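Local coordinates for acyl-CoA dehydrogenase domain protein Tcur3481 (Thermomonospora curvata, PDB 6WY9), which binds FAD and, as a member of the acyl-CoA dehydrogenase family, probably oxidises acyl-CoA thioesters, at residues L15-F20 and L75-R80; T193-A198 and Y333-K338; L91-A96 and R117-A122; W145-T150 and V165-P170. All blocks are in the same frame, centred on the assembly; numbering follows the deposited sequence.

Contact 1: L15-F20 and L75-R80; sequences LARQIF and LEEQGR
The carboxylate oxygen OE2 of Glu77 is shared by two arginines: Arg17 reaches it from the neighbouring helix, and Arg80, one turn further along its own helix, sends NH1 to within 2.7 Å of Glu77 OE2. The approach of Arg17 NH2 to the same oxygen is modelled doubtfully short. The sounder link across the helices is Arg17 NE to Glu77 OE1, 2.9 Å long and fairly bent; the nitrogen meets the oxygen from above the carboxylate, whose plane stands 71° from the guanidinium. Arg17 gets there by running extended as far as CD and then bending at chi3 (-71°). Arg17 NH2 lies over one face of the Arg80 guanidinium, a closeness of like charges that the carboxylate they share probably offsets. Arg80 also forms a salt bridge with Glu76, its hydrogen bond weak. Next to the charged cluster the ring of Phe20 lies on the backbone of Glu77 and Gln78, one face on Gln78 CA in a CH-pi contact 3.9 Å from the centroid, and Ala16 is small enough for its CB to rest 4.0 Å from Glu77 CB. Leu43 and Leu47 of helix 41-49 touch Phe20. Two helices of the N-terminal helical domain, crossing at -28°, are joined here. Cutting Arg17 back to an alanine is likely to leave Glu77 without its partner on the other helix. With two cations round it, the buried Glu77 is likely to stay ionised.

Contact 2: T193-A198 and Y333-K338; sequences TSRDMA and YFLWGK
Van der Waals packing centres on Leu335, whose side chain lies against the backbone carbonyl of Thr193: Leu335 CB and CD1 are each 3.6 Å from Thr193 O. With CG set beside the backbone N (chi1 -61°), both methyl branches of the leucine spread towards the loop residues 193-195, and CD2 crosses the methyl of Thr193 at 3.9 Å from its CG2. That same methyl touches the aliphatic part of Lys338, CG2 to CG 4.0 Å. Threonine suits the place because its two branches divide the work: CG2 turns to the helix, while OG1 bonds to an acidic side chain of the chain of another protein. Shortening Leu335 to an alanine is likely to open a gap beside the Thr193 carbonyl and deprive the threonine methyl of one of its apolar neighbours. A looser contact follows at Trp336, where CD1 of the indole lies 4.1 Å from Ser194 CB.

No hydrogen bond joins the two segments themselves, but Gln339 of the same helix takes the N-H of Ser194. Ser194 OG weakly accepts the backbone N-H of Asp196 at 3.3 Å, and it also bonds to a glycerol molecule. Here the loop entering strand 197-203 of the middle beta domain meets helix 330-340 of the C-terminal helical domain. Thr193 O, although lined by leucine carbons, also accepts a bond from a basic side chain of the chain of another protein, and Lys338 NZ bonds to that chain too; apolar cover within the subunit and polar pairing outside it thus fall on the same few residues.

Contact 3: L91-A96 and R117-A122; sequences LVAALA and RRLTVA
Ala93 sits with its methyl wedged between two side chains of the strand, and most of the apolar contacts gather round it. Its CB is 3.6 Å from Val121 CG1 and 3.8 Å from Leu119 CB, so the single carbon touches both residues that the strand directs at the helix. Leu119 reaches further with CD1, which touches Ala93 CB and lies 4.2 Å from Ala94 N and 4.5 Å from Ala94 CB. Val121 meets Ala93 with CG1 because that branch is the one placed anti to the carbonyl carbon (chi1 -57°). Residues 118-122 form a strand at the start of the middle beta domain, paired in parallel with strand 160-169, and helix 87-100 of the N-terminal helical domain crosses it almost at right angles, 87°. The axes approach to 7.1 Å, a close helix-to-strand packing that the small alanines at the crossing permit. Leu164 of the paired strand also touches Ala93 and Ala96, widening the sheet surface against the helix.

The polar bonds lie to the sides of this apolar patch. Thr120, between the two inward-facing residues, points away from the helix and gives its OG1 to the carbonyl of Pro155. The backbone carbonyl of Leu119 pairs with the hydroxyl of Thr90, one turn before Ala94, a bond between the same helix and strand. At the flank of the helix Val92 packs against Thr219, Val222 and Ala226 of helix 215-248.

Contact 4: W145-T150 and V165-P170; sequences WRLSGT and VSATGP
Trp145 and Pro170 point at one another and meet at the rim of the indole: Pro170 CD lies close to the ring plane, at its edge, 3.6 Å from Trp145 CZ3 and 4.1 Å from Trp145 CH2. The six-membered part of the indole reaches that far because the side chain leaves with CG beside the backbone N (chi1 -61°) and the ring turned well across it (chi2 81°). Beside the proline, Gly169 also lies near the ring, its CA 4.4 Å from Trp145 CZ3. Glycine suits the spot, since a CB built there would point at the indole and press tightly on CZ3.

Leu147, two residues along and facing the same way, uses both branches. CD1 lies alongside the side chain of Val165, 4.0 Å from its CG1, while CD2 rests 4.1 Å from Ala167 CB. The leucine thus straddles two inward-facing residues of the other strand, and the small alanine lets that strand lie near: the closest pair of alpha carbons is that of Leu147 and Ala167.

The strands cross at 102° with axes 8.3 Å apart, too steep and too far for pairing, so their side chains interlock across a layer instead. This is consistent with the orthogonal packing of strands in the middle beta domain of acyl-CoA dehydrogenases. Phe176 of strand 172-179 adds an edge-to-face ring contact to Trp145 and also packs on Leu147 and Ala167. With no polar bond joining the two segments, their cohesion comes from apolar burial, aliphatic within the layer and aromatic towards its more open end at Pro170.

Contacts 1, 3, 4 and 2 follow one another along the chain in that order, each closing before the next opens. Contact 1 holds the N-terminal helices together; contact 3 seats the following helix, 87-100, on the beta domain; contact 4 lies inside that domain; contact 2 joins it to helix 330-340. Two direct links exist: Arg80 O probably bonds to Tyr333 OH between contacts 1 and 2, and Ala122 O to Ser166 N between contacts 3 and 4. Contacts 2, 3 and 4 all reach one mixed sheet. The centres of contacts 1 and 4 are about 35 Å apart, on opposite sides of the chain's centre. Through contacts 3 and 2 the beta domain is tied to the N- and C-terminal helices.

Contact 1: L15-F20 and L75-R80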
loop_
_atom_site.group_PDB
_atom_site.type_symbol
_atom_site.label_atom_id
_atom_site.label_comp_id
_atom_site.label_asym_id
_atom_site.label_seq_id
_atom_site.Cartn_x
_atom_site.Cartn_y
_atom_site.Cartn_z
ATOM N N LEU B 15 11.203 19.428 -29.818
ATOM C CA LEU B 15 11.980 18.772 -30.864
ATOM C C LEU B 15 12.059 17.272 -30.602
ATOM O O LEU B 15 11.796 16.452 -31.498
ATOM C CB LEU B 15 13.369 19.407 -30.930
ATOM C CG LEU B 15 14.379 19.095 -32.024
ATOM C CD1 LEU B 15 13.678 19.014 -33.372
ATOM C CD2 LEU B 15 15.517 20.168 -32.045
ATOM N N ALA B 16 12.425 16.895 -29.372
ATOM C CA ALA B 16 12.502 15.475 -29.041
ATOM C C ALA B 16 11.150 14.806 -29.235
ATOM O O ALA B 16 11.060 13.707 -29.797
ATOM C CB ALA B 16 12.997 15.282 -27.610
ATOM N N ARG B 17 10.086 15.480 -28.825
ATOM C CA ARG B 17 8.756 14.907 -28.968
ATOM C C ARG B 17 8.434 14.606 -30.426
ATOM O O ARG B 17 7.871 13.552 -30.738
ATOM C CB ARG B 17 7.720 15.851 -28.379
ATOM C CG ARG B 17 6.307 15.328 -28.473
ATOM C CD ARG B 17 5.409 16.078 -27.465
ATOM N NE ARG B 17 5.685 15.707 -26.065
ATOM C CZ ARG B 17 5.359 16.431 -24.987
ATOM N NH1 ARG B 17 4.745 17.603 -25.099
ATOM N NH2 ARG B 17 5.658 15.986 -23.777
ATOM N N GLN B 18 8.772 15.527 -31.338
ATOM C CA GLN B 18 8.447 15.305 -32.739
ATOM C C GLN B 18 9.254 14.145 -33.296
ATOM O O GLN B 18 8.738 13.314 -34.055
ATOM C CB GLN B 18 8.724 16.564 -33.560
ATOM C CG GLN B 18 8.361 16.391 -35.032
ATOM C CD GLN B 18 6.862 16.243 -35.247
ATOM O OE1 GLN B 18 6.370 15.192 -35.697
ATOM N NE2 GLN B 18 6.121 17.292 -34.906
ATOM N N ILE B 19 10.542 14.097 -32.957
ATOM C CA ILE B 19 11.391 13.042 -33.498
ATOM C C ILE B 19 10.940 11.681 -32.960
ATOM O O ILE B 19 10.761 10.713 -33.717
ATOM C CB ILE B 19 12.861 13.364 -33.189
ATOM C CG1 ILE B 19 13.281 14.600 -34.009
ATOM C CG2 ILE B 19 13.831 12.144 -33.402
ATOM C CD1 ILE B 19 14.670 15.043 -33.636
ATOM N N PHE B 20 10.678 11.610 -31.652
ATOM C CA PHE B 20 10.235 10.348 -31.067
ATOM C C PHE B 20 8.878 9.942 -31.613
ATOM O O PHE B 20 8.629 8.761 -31.856
ATOM C CB PHE B 20 10.180 10.457 -29.537
ATOM C CG PHE B 20 11.536 10.478 -28.869
ATOM C CD1 PHE B 20 12.537 9.586 -29.242
ATOM C CD2 PHE B 20 11.798 11.367 -27.839
ATOM C CE1 PHE B 20 13.772 9.586 -28.613
ATOM C CE2 PHE B 20 13.042 11.371 -27.211
ATOM C CZ PHE B 20 14.025 10.491 -27.595
ATOM N N LEU B 75 15.407 12.607 -21.717
ATOM C CA LEU B 75 15.090 11.250 -21.270
ATOM C C LEU B 75 13.611 11.095 -20.944
ATOM O O LEU B 75 13.042 9.998 -21.097
ATOM C CB LEU B 75 15.943 10.874 -20.029
ATOM C CG LEU B 75 17.445 10.727 -20.337
ATOM C CD1 LEU B 75 18.255 10.322 -19.089
ATOM C CD2 LEU B 75 17.672 9.744 -21.526
ATOM N N GLU B 76 13.004 12.147 -20.388
ATOM C CA GLU B 76 11.595 12.066 -20.071
ATOM C C GLU B 76 10.764 11.927 -21.347
ATOM O O GLU B 76 9.846 11.092 -21.415
ATOM C CB GLU B 76 11.162 13.284 -19.249
ATOM C CG GLU B 76 9.676 13.255 -18.949
ATOM C CD GLU B 76 9.171 14.451 -18.128
ATOM O OE1 GLU B 76 9.965 15.348 -17.772
ATOM O OE2 GLU B 76 7.952 14.487 -17.841
ATOM N N GLU B 77 11.062 12.721 -22.376
ATOM C CA GLU B 77 10.378 12.496 -23.653
ATOM C C GLU B 77 10.665 11.114 -24.206
ATOM O O GLU B 77 9.789 10.500 -24.817
ATOM C CB GLU B 77 10.790 13.515 -24.723
ATOM C CG GLU B 77 10.017 14.759 -24.656
ATOM C CD GLU B 77 8.498 14.569 -24.673
ATOM O OE1 GLU B 77 7.884 13.903 -25.554
ATOM O OE2 GLU B 77 7.917 15.157 -23.785
ATOM N N GLN B 78 11.904 10.644 -24.088
ATOM C CA GLN B 78 12.187 9.304 -24.585
ATOM C C GLN B 78 11.302 8.265 -23.899
ATOM O O GLN B 78 10.701 7.408 -24.565
ATOM C CB GLN B 78 13.662 8.942 -24.417
ATOM C CG GLN B 78 13.837 7.439 -24.649
ATOM C CD GLN B 78 15.169 6.891 -24.249
ATOM O OE1 GLN B 78 15.855 7.418 -23.347
ATOM N NE2 GLN B 78 15.541 5.780 -24.870
ATOM N N GLY B 79 11.192 8.326 -22.565
ATOM C CA GLY B 79 10.345 7.360 -21.872
ATOM C C GLY B 79 8.879 7.472 -22.245
ATOM O O GLY B 79 8.162 6.465 -22.295
ATOM N N ARG B 80 8.408 8.690 -22.535
ATOM C CA ARG B 80 7.014 8.857 -22.954
ATOM C C ARG B 80 6.661 7.998 -24.168
ATOM O O ARG B 80 5.494 7.622 -24.356
ATOM C CB ARG B 80 6.765 10.316 -23.286
ATOM C CG ARG B 80 5.827 10.994 -22.395
ATOM C CD ARG B 80 5.798 12.453 -22.750
ATOM N NE ARG B 80 5.474 13.252 -21.583
ATOM C CZ ARG B 80 6.348 13.988 -20.906
ATOM N NH1 ARG B 80 7.630 14.059 -21.281
ATOM N NH2 ARG B 80 5.925 14.676 -19.849
#

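Contact 2: T193-A198 and Y333-K338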
loop_
_atom_site.group_PDB
_atom_site.type_symbol
_atom_site.label_atom_id
_atom_site.label_comp_id
_atom_site.label_asym_id
_atom_site.label_seq_id
_atom_site.Cartn_x
_atom_site.Cartn_y
_atom_site.Cartn_z
ATOM N N THR B 193 14.002 -7.864 -19.726
ATOM C CA THR B 193 12.570 -7.593 -19.665
ATOM C C THR B 193 12.129 -6.559 -20.688
ATOM O O THR B 193 11.152 -6.763 -21.409
ATOM C CB THR B 193 12.239 -7.094 -18.251
ATOM O OG1 THR B 193 12.511 -8.132 -17.305
ATOM C CG2 THR B 193 10.763 -6.674 -18.160
ATOM N N SER B 194 12.831 -5.422 -20.751
ATOM C CA SER B 194 12.456 -4.364 -21.691
ATOM C C SER B 194 12.673 -4.744 -23.157
ATOM O O SER B 194 12.272 -3.978 -24.051
ATOM C CB SER B 194 13.260 -3.092 -21.360
ATOM O OG SER B 194 14.622 -3.278 -21.725
ATOM N N ARG B 195 13.318 -5.877 -23.442
ATOM C CA ARG B 195 13.698 -6.312 -24.808
ATOM C C ARG B 195 14.977 -5.621 -25.280
ATOM O O ARG B 195 15.288 -5.690 -26.495
ATOM C CB ARG B 195 12.647 -6.067 -25.904
ATOM C CG ARG B 195 11.280 -6.682 -25.721
ATOM C CD ARG B 195 11.352 -8.133 -26.067
ATOM N NE ARG B 195 10.051 -8.780 -26.213
ATOM C CZ ARG B 195 9.929 -10.070 -26.506
ATOM N NH1 ARG B 195 8.724 -10.622 -26.618
ATOM N NH2 ARG B 195 11.036 -10.805 -26.682
ATOM N N ASP B 196 15.699 -4.921 -24.398
ATOM C CA ASP B 196 17.044 -4.486 -24.737
ATOM C C ASP B 196 17.909 -5.722 -24.951
ATOM O O ASP B 196 17.609 -6.808 -24.444
ATOM C CB ASP B 196 17.630 -3.617 -23.601
ATOM C CG ASP B 196 19.063 -3.121 -23.899
ATOM O OD1 ASP B 196 19.283 -2.581 -25.012
ATOM O OD2 ASP B 196 19.978 -3.242 -23.008
ATOM N N MET B 197 18.992 -5.564 -25.689
ATOM C CA MET B 197 19.986 -6.627 -25.763
ATOM C C MET B 197 21.206 -6.166 -24.952
ATOM O O MET B 197 22.012 -5.357 -25.427
ATOM C CB MET B 197 20.352 -6.963 -27.198
ATOM C CG MET B 197 21.134 -8.279 -27.330
ATOM S SD MET B 197 20.166 -9.754 -26.831
ATOM C CE MET B 197 18.827 -9.858 -28.040
ATOM N N ALA B 198 21.313 -6.678 -23.721
ATOM C CA ALA B 198 22.390 -6.350 -22.792
ATOM C C ALA B 198 23.559 -7.318 -22.986
ATOM O O ALA B 198 23.489 -8.267 -23.777
ATOM C CB ALA B 198 21.876 -6.374 -21.343
ATOM N N TYR B 333 5.239 -0.119 -21.922
ATOM C CA TYR B 333 5.417 0.726 -20.738
ATOM C C TYR B 333 5.578 -0.135 -19.494
ATOM O O TYR B 333 6.442 0.130 -18.643
ATOM C CB TYR B 333 4.209 1.674 -20.614
ATOM C CG TYR B 333 4.209 2.640 -21.777
ATOM C CD1 TYR B 333 3.752 2.245 -23.039
ATOM C CD2 TYR B 333 4.746 3.919 -21.633
ATOM C CE1 TYR B 333 3.831 3.118 -24.133
ATOM C CE2 TYR B 333 4.811 4.810 -22.722
ATOM C CZ TYR B 333 4.354 4.393 -23.959
ATOM O OH TYR B 333 4.422 5.280 -25.021
ATOM N N PHE B 334 4.792 -1.217 -19.406
ATOM C CA PHE B 334 4.987 -2.175 -18.316
ATOM C C PHE B 334 6.412 -2.734 -18.323
ATOM O O PHE B 334 7.080 -2.796 -17.275
ATOM C CB PHE B 334 3.961 -3.330 -18.415
ATOM C CG PHE B 334 4.111 -4.300 -17.300
ATOM C CD1 PHE B 334 3.773 -3.929 -16.009
ATOM C CD2 PHE B 334 4.693 -5.542 -17.511
ATOM C CE1 PHE B 334 3.968 -4.809 -14.922
ATOM C CE2 PHE B 334 4.879 -6.425 -16.446
ATOM C CZ PHE B 334 4.510 -6.052 -15.138
ATOM N N LEU B 335 6.889 -3.181 -19.500
ATOM C CA LEU B 335 8.222 -3.793 -19.577
ATOM C C LEU B 335 9.320 -2.784 -19.203
ATOM O O LEU B 335 10.241 -3.113 -18.447
ATOM C CB LEU B 335 8.483 -4.375 -20.977
ATOM C CG LEU B 335 7.525 -5.494 -21.444
ATOM C CD1 LEU B 335 7.911 -5.969 -22.846
ATOM C CD2 LEU B 335 7.617 -6.644 -20.399
ATOM N N TRP B 336 9.266 -1.570 -19.774
ATOM C CA TRP B 336 10.216 -0.515 -19.413
ATOM C C TRP B 336 10.130 -0.149 -17.929
ATOM O O TRP B 336 11.156 -0.040 -17.239
ATOM C CB TRP B 336 9.965 0.740 -20.267
ATOM C CG TRP B 336 10.596 0.672 -21.646
ATOM C CD1 TRP B 336 10.480 -0.339 -22.546
ATOM C CD2 TRP B 336 11.428 1.682 -22.270
ATOM N NE1 TRP B 336 11.176 -0.029 -23.695
ATOM C CE2 TRP B 336 11.768 1.205 -23.546
ATOM C CE3 TRP B 336 11.894 2.943 -21.867
ATOM C CZ2 TRP B 336 12.585 1.936 -24.443
ATOM C CZ3 TRP B 336 12.697 3.684 -22.775
ATOM C CH2 TRP B 336 13.032 3.170 -24.040
ATOM N N GLY B 337 8.915 0.091 -17.429
ATOM C CA GLY B 337 8.770 0.507 -16.042
ATOM C C GLY B 337 9.347 -0.522 -15.095
ATOM O O GLY B 337 10.099 -0.189 -14.174
ATOM N N LYS B 338 9.018 -1.789 -15.343
ATOM C CA LYS B 338 9.475 -2.904 -14.527
ATOM C C LYS B 338 11.002 -2.995 -14.552
ATOM O O LYS B 338 11.653 -3.083 -13.503
ATOM C CB LYS B 338 8.777 -4.181 -15.052
ATOM C CG LYS B 338 9.301 -5.531 -14.621
ATOM C CD LYS B 338 8.394 -6.210 -13.546
ATOM C CE LYS B 338 9.035 -7.510 -12.975
ATOM N NZ LYS B 338 8.395 -7.958 -11.635
#

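Contact 3: L91-A96 and R117-A122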
loop_
_atom_site.group_PDB
_atom_site.type_symbol
_atom_site.label_atom_id
_atom_site.label_comp_id
_atom_site.label_asym_id
_atom_site.label_seq_id
_atom_site.Cartn_x
_atom_site.Cartn_y
_atom_site.Cartn_z
ATOM N N LEU B 91 24.821 8.989 -22.723
ATOM C CA LEU B 91 24.947 10.386 -22.279
ATOM C C LEU B 91 25.349 10.508 -20.809
ATOM O O LEU B 91 26.029 11.474 -20.452
ATOM C CB LEU B 91 23.642 11.166 -22.543
ATOM C CG LEU B 91 23.386 11.373 -24.060
ATOM C CD1 LEU B 91 22.069 12.131 -24.415
ATOM C CD2 LEU B 91 24.619 12.043 -24.747
ATOM N N VAL B 92 24.916 9.582 -19.940
ATOM C CA VAL B 92 25.483 9.534 -18.588
ATOM C C VAL B 92 26.986 9.236 -18.652
ATOM O O VAL B 92 27.793 9.863 -17.949
ATOM C CB VAL B 92 24.725 8.515 -17.700
ATOM C CG1 VAL B 92 25.426 8.307 -16.354
ATOM C CG2 VAL B 92 23.229 8.953 -17.460
ATOM N N ALA B 93 27.398 8.283 -19.494
ATOM C CA ALA B 93 28.837 8.051 -19.616
ATOM C C ALA B 93 29.535 9.306 -20.105
ATOM O O ALA B 93 30.621 9.654 -19.617
ATOM C CB ALA B 93 29.122 6.879 -20.555
ATOM N N ALA B 94 28.912 10.024 -21.056
ATOM C CA ALA B 94 29.579 11.195 -21.618
ATOM C C ALA B 94 29.675 12.318 -20.592
ATOM O O ALA B 94 30.675 13.050 -20.551
ATOM C CB ALA B 94 28.849 11.673 -22.887
ATOM N N LEU B 95 28.625 12.493 -19.785
ATOM C CA LEU B 95 28.679 13.472 -18.706
ATOM C C LEU B 95 29.723 13.095 -17.660
ATOM O O LEU B 95 30.401 13.974 -17.117
ATOM C CB LEU B 95 27.292 13.629 -18.071
ATOM C CG LEU B 95 26.239 14.374 -18.892
ATOM C CD1 LEU B 95 24.892 14.429 -18.079
ATOM C CD2 LEU B 95 26.743 15.756 -19.195
ATOM N N ALA B 96 29.887 11.798 -17.369
ATOM C CA ALA B 96 30.976 11.367 -16.485
ATOM C C ALA B 96 32.334 11.731 -17.071
ATOM O O ALA B 96 33.252 12.143 -16.341
ATOM C CB ALA B 96 30.906 9.861 -16.241
ATOM N N ARG B 117 29.758 7.953 -32.192
ATOM C CA ARG B 117 30.393 7.268 -31.063
ATOM C C ARG B 117 29.383 7.091 -29.947
ATOM O O ARG B 117 28.904 8.082 -29.387
ATOM C CB ARG B 117 31.584 8.058 -30.522
ATOM C CG ARG B 117 32.288 7.383 -29.348
ATOM C CD ARG B 117 33.390 8.257 -28.705
ATOM N NE ARG B 117 34.180 8.995 -29.695
ATOM C CZ ARG B 117 35.265 8.531 -30.302
ATOM N NH1 ARG B 117 35.906 9.301 -31.166
ATOM N NH2 ARG B 117 35.711 7.306 -30.054
ATOM N N ARG B 118 29.075 5.842 -29.612
ATOM C CA ARG B 118 28.195 5.548 -28.487
ATOM C C ARG B 118 29.003 4.889 -27.380
ATOM O O ARG B 118 30.098 4.363 -27.600
ATOM C CB ARG B 118 27.028 4.645 -28.878
ATOM C CG ARG B 118 26.084 5.265 -29.942
ATOM C CD ARG B 118 24.717 4.600 -29.959
ATOM N NE ARG B 118 24.755 3.150 -30.201
ATOM C CZ ARG B 118 24.468 2.590 -31.376
ATOM N NH1 ARG B 118 24.126 3.361 -32.405
ATOM N NH2 ARG B 118 24.526 1.267 -31.534
ATOM N N LEU B 119 28.415 4.899 -26.191
ATOM C CA LEU B 119 29.048 4.394 -24.989
ATOM C C LEU B 119 28.017 3.589 -24.231
ATOM O O LEU B 119 26.818 3.647 -24.522
ATOM C CB LEU B 119 29.565 5.534 -24.107
ATOM C CG LEU B 119 30.547 6.421 -24.874
ATOM C CD1 LEU B 119 30.622 7.770 -24.206
ATOM C CD2 LEU B 119 31.849 5.711 -24.781
ATOM N N THR B 120 28.486 2.836 -23.244
ATOM C CA THR B 120 27.561 2.337 -22.237
ATOM C C THR B 120 28.304 2.304 -20.911
ATOM O O THR B 120 29.498 2.606 -20.831
ATOM C CB THR B 120 26.970 0.964 -22.632
ATOM O OG1 THR B 120 26.034 0.545 -21.634
ATOM C CG2 THR B 120 28.087 -0.099 -22.788
ATOM N N VAL B 121 27.563 1.974 -19.854
ATOM C CA VAL B 121 28.117 1.912 -18.514
ATOM C C VAL B 121 27.828 0.535 -17.934
ATOM O O VAL B 121 26.728 -0.011 -18.115
ATOM C CB VAL B 121 27.535 3.025 -17.627
ATOM C CG1 VAL B 121 27.828 4.348 -18.290
ATOM C CG2 VAL B 121 25.992 2.844 -17.429
ATOM N N ALA B 122 28.815 0.003 -17.224
ATOM C CA ALA B 122 28.788 -1.325 -16.615
ATOM C C ALA B 122 28.928 -1.091 -15.114
ATOM O O ALA B 122 30.029 -1.074 -14.567
ATOM C CB ALA B 122 29.908 -2.224 -17.186
#

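Contact 4: W145-T150 and V165-P170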
loop_
_atom_site.group_PDB
_atom_site.type_symbol
_atom_site.label_atom_id
_atom_site.label_comp_id
_atom_site.label_asym_id
_atom_site.label_seq_id
_atom_site.Cartn_x
_atom_site.Cartn_y
_atom_site.Cartn_z
ATOM N N TRP B 145 45.662 0.603 -15.903
ATOM C CA TRP B 145 45.042 -0.363 -15.013
ATOM C C TRP B 145 44.695 -1.610 -15.806
ATOM O O TRP B 145 44.465 -1.550 -17.017
ATOM C CB TRP B 145 43.765 0.210 -14.364
ATOM C CG TRP B 145 44.031 1.413 -13.540
ATOM C CD1 TRP B 145 44.195 2.684 -13.981
ATOM C CD2 TRP B 145 44.190 1.453 -12.126
ATOM N NE1 TRP B 145 44.451 3.521 -12.928
ATOM C CE2 TRP B 145 44.451 2.791 -11.774
ATOM C CE3 TRP B 145 44.136 0.484 -11.120
ATOM C CZ2 TRP B 145 44.672 3.191 -10.459
ATOM C CZ3 TRP B 145 44.347 0.880 -9.808
ATOM C CH2 TRP B 145 44.614 2.225 -9.491
ATOM N N ARG B 146 44.630 -2.742 -15.105
ATOM C CA ARG B 146 44.003 -3.931 -15.662
ATOM C C ARG B 146 42.881 -4.392 -14.743
ATOM O O ARG B 146 43.059 -4.463 -13.519
ATOM C CB ARG B 146 45.035 -5.029 -15.888
ATOM C CG ARG B 146 46.040 -4.615 -16.915
ATOM C CD ARG B 146 46.930 -5.744 -17.320
ATOM N NE ARG B 146 47.914 -5.306 -18.302
ATOM C CZ ARG B 146 47.706 -5.297 -19.613
ATOM N NH1 ARG B 146 48.660 -4.887 -20.445
ATOM N NH2 ARG B 146 46.549 -5.705 -20.098
ATOM N N LEU B 147 41.730 -4.693 -15.357
ATOM C CA LEU B 147 40.481 -5.044 -14.703
ATOM C C LEU B 147 40.179 -6.522 -14.899
ATOM O O LEU B 147 40.266 -7.044 -16.019
ATOM C CB LEU B 147 39.299 -4.240 -15.279
ATOM C CG LEU B 147 39.456 -2.720 -15.440
ATOM C CD1 LEU B 147 38.188 -2.060 -15.974
ATOM C CD2 LEU B 147 39.898 -2.075 -14.126
ATOM N N SER B 148 39.795 -7.184 -13.809
ATOM C CA SER B 148 39.406 -8.587 -13.850
ATOM C C SER B 148 38.149 -8.783 -13.023
ATOM O O SER B 148 38.115 -8.422 -11.845
ATOM C CB SER B 148 40.515 -9.500 -13.327
ATOM O OG SER B 148 41.544 -9.633 -14.285
ATOM N N GLY B 149 37.146 -9.387 -13.634
ATOM C CA GLY B 149 35.885 -9.641 -12.973
ATOM C C GLY B 149 34.824 -9.846 -14.034
ATOM O O GLY B 149 35.140 -10.085 -15.207
ATOM N N THR B 150 33.572 -9.736 -13.606
ATOM C CA THR B 150 32.430 -9.830 -14.509
ATOM C C THR B 150 31.455 -8.736 -14.141
ATOM O O THR B 150 31.307 -8.419 -12.956
ATOM C CB THR B 150 31.711 -11.155 -14.363
ATOM O OG1 THR B 150 31.326 -11.252 -13.000
ATOM C CG2 THR B 150 32.635 -12.318 -14.652
ATOM N N VAL B 165 33.403 1.253 -16.689
ATOM C CA VAL B 165 33.299 0.036 -15.879
ATOM C C VAL B 165 33.688 0.378 -14.443
ATOM O O VAL B 165 34.790 0.883 -14.218
ATOM C CB VAL B 165 34.243 -1.063 -16.412
ATOM C CG1 VAL B 165 34.250 -2.313 -15.474
ATOM C CG2 VAL B 165 33.916 -1.418 -17.858
ATOM N N SER B 166 32.814 0.071 -13.474
ATOM C CA SER B 166 33.159 0.282 -12.075
ATOM C C SER B 166 33.948 -0.925 -11.549
ATOM O O SER B 166 33.652 -2.080 -11.890
ATOM C CB SER B 166 31.879 0.546 -11.246
ATOM O OG SER B 166 31.089 -0.620 -11.109
ATOM N N ALA B 167 34.993 -0.644 -10.765
ATOM C CA ALA B 167 35.894 -1.658 -10.208
ATOM C C ALA B 167 36.552 -1.118 -8.939
ATOM O O ALA B 167 36.646 0.096 -8.735
ATOM C CB ALA B 167 36.971 -2.075 -11.224
ATOM N N THR B 168 37.010 -2.023 -8.088
ATOM C CA THR B 168 37.716 -1.639 -6.860
ATOM C C THR B 168 39.217 -1.830 -7.046
ATOM O O THR B 168 39.685 -2.941 -7.354
ATOM C CB THR B 168 37.175 -2.427 -5.666
ATOM O OG1 THR B 168 35.789 -2.065 -5.480
ATOM C CG2 THR B 168 37.988 -2.146 -4.344
ATOM N N GLY B 169 39.966 -0.725 -6.917
ATOM C CA GLY B 169 41.407 -0.764 -6.951
ATOM C C GLY B 169 42.001 -0.780 -5.556
ATOM O O GLY B 169 41.295 -0.987 -4.568
ATOM N N PRO B 170 43.324 -0.586 -5.452
ATOM C CA PRO B 170 43.955 -0.525 -4.119
ATOM C C PRO B 170 43.449 0.617 -3.254
ATOM O O PRO B 170 43.520 0.519 -2.029
ATOM C CB PRO B 170 45.454 -0.353 -4.429
ATOM C CG PRO B 170 45.619 -0.728 -5.842
ATOM C CD PRO B 170 44.310 -0.555 -6.542
#